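Serine/threonine-protein phosphatase 2A regulatory subunit B'' subunit alpha (Homo sapiens, PDB 4I5J) serves as a calcium-binding regulatory subunit of protein phosphatase 2A, and might modulate the substrate selectivity, activity and localization of the catalytic enzyme. Local coordinates at residues 19-22 with 27-30. Residues are numbered along the deposited sequence; the frame is centred on the assembly and turned at random.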
# COMPACT_ATOMS: atom_id res chain seq x y z
N LEU A 19 -3.76 -4.84 26.28
CA LEU A 19 -4.67 -5.96 26.19
C LEU A 19 -4.18 -7.01 25.20
O LEU A 19 -4.26 -8.20 25.47
CB LEU A 19 -6.06 -5.46 25.79
CG LEU A 19 -7.12 -6.54 25.71
CD1 LEU A 19 -7.16 -7.30 27.01
CD2 LEU A 19 -8.46 -5.92 25.42
N LEU A 20 -3.69 -6.58 24.04
CA LEU A 20 -3.26 -7.54 23.01
C LEU A 20 -1.78 -7.86 23.05
O LEU A 20 -1.33 -8.83 22.43
CB LEU A 20 -3.58 -7.03 21.60
CG LEU A 20 -5.06 -6.92 21.23
CD1 LEU A 20 -5.17 -6.62 19.74
CD2 LEU A 20 -5.71 -8.23 21.56
N ALA A 21 -1.00 -7.02 23.75
CA ALA A 21 0.45 -7.14 23.69
C ALA A 21 0.93 -8.29 24.53
O ALA A 21 0.32 -8.64 25.53
CB ALA A 21 1.12 -5.85 24.15
N LYS A 22 2.06 -8.86 24.14
CA LYS A 22 2.72 -9.80 25.01
C LYS A 22 3.15 -9.04 26.26
O LYS A 22 3.21 -7.81 26.25
CB LYS A 22 3.88 -10.46 24.26
CG LYS A 22 3.36 -11.35 23.14
CD LYS A 22 4.49 -11.87 22.28
CE LYS A 22 3.97 -12.64 21.08
NZ LYS A 22 5.11 -13.17 20.26
N SER A 27 4.25 -2.26 22.21
CA SER A 27 3.82 -2.25 20.82
C SER A 27 3.19 -3.58 20.40
O SER A 27 3.37 -4.61 21.06
CB SER A 27 5.01 -1.96 19.91
OG SER A 27 5.96 -3.01 20.00
N LEU A 28 2.44 -3.55 19.30
CA LEU A 28 1.83 -4.78 18.79
C LEU A 28 2.39 -5.14 17.41
O LEU A 28 2.56 -4.29 16.54
CB LEU A 28 0.31 -4.63 18.67
CG LEU A 28 -0.46 -4.08 19.86
CD1 LEU A 28 -1.94 -3.88 19.53
CD2 LEU A 28 -0.31 -5.02 21.02
N GLU A 29 2.67 -6.42 17.23
CA GLU A 29 3.07 -6.93 15.93
C GLU A 29 1.88 -7.58 15.27
O GLU A 29 0.88 -7.83 15.92
CB GLU A 29 4.20 -7.94 16.10
CG GLU A 29 5.48 -7.24 16.54
CD GLU A 29 6.59 -8.21 16.82
OE1 GLU A 29 6.31 -9.42 17.00
OE2 GLU A 29 7.74 -7.74 16.87
N GLN A 30 2.01 -7.88 13.97
CA GLN A 30 0.91 -8.50 13.23
C GLN A 30 0.30 -9.69 13.93
O GLN A 30 -0.93 -9.78 14.01
CB GLN A 30 1.35 -8.89 11.81
CG GLN A 30 1.57 -7.66 10.93
CD GLN A 30 1.43 -7.96 9.44
OE1 GLN A 30 1.11 -9.08 9.05
NE2 GLN A 30 1.65 -6.95 8.60
O HOH W 1 3.43 -7.54 21.61
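Ser27 faces Ala21 through its backbone: the carbonyl O of Ser27 lies 4.0 Å from Ala21 CB, while its own side chain is directed away from the helix end. No direct hydrogen bond joins the two segments. Instead a single water spans them, donating to Ser27 O at 3.0 Å and accepting from Lys22 N at 3.2 Å, a polar link between the backbone N of Lys22, just past the end of helix 12-20, and the carbonyl of Ser27 farther along the loop. Leu28, the buried member of the contact, supplies the apolar half. Its CG stands beside the backbone N and anti to the carbonyl carbon (chi1 -49°), which brings one methyl, CD2, over the turn where the chain leaves the helix. Leu28 CD2 rests 3.5 Å from Ala21 CB and equally near Ala21 N, touching the peptide as well as the methyl. Leu28 CD2 is also 3.9 Å from Leu20 CB, and Leu28 CD1 approaches Leu20 CB more distantly, at 4.1 Å. The fork of Leu28 therefore lies across the base of Leu20, and Phe16 and Ile17 of the same helix also touch its side chain. Remote from the calcium seen at Asp200 to Glu211, Leu28 packs the connection between helices 12-20 and 34-43 onto the C-terminal end of the first, with one water bridging the backbones. A backbone hydrogen bond joins Leu28 to Ile80, in the loop between helices 54-72 and 82-86, so the loops of two successive helix-loop-helix units meet, consistent with the loop pairing of an EF-hand pair.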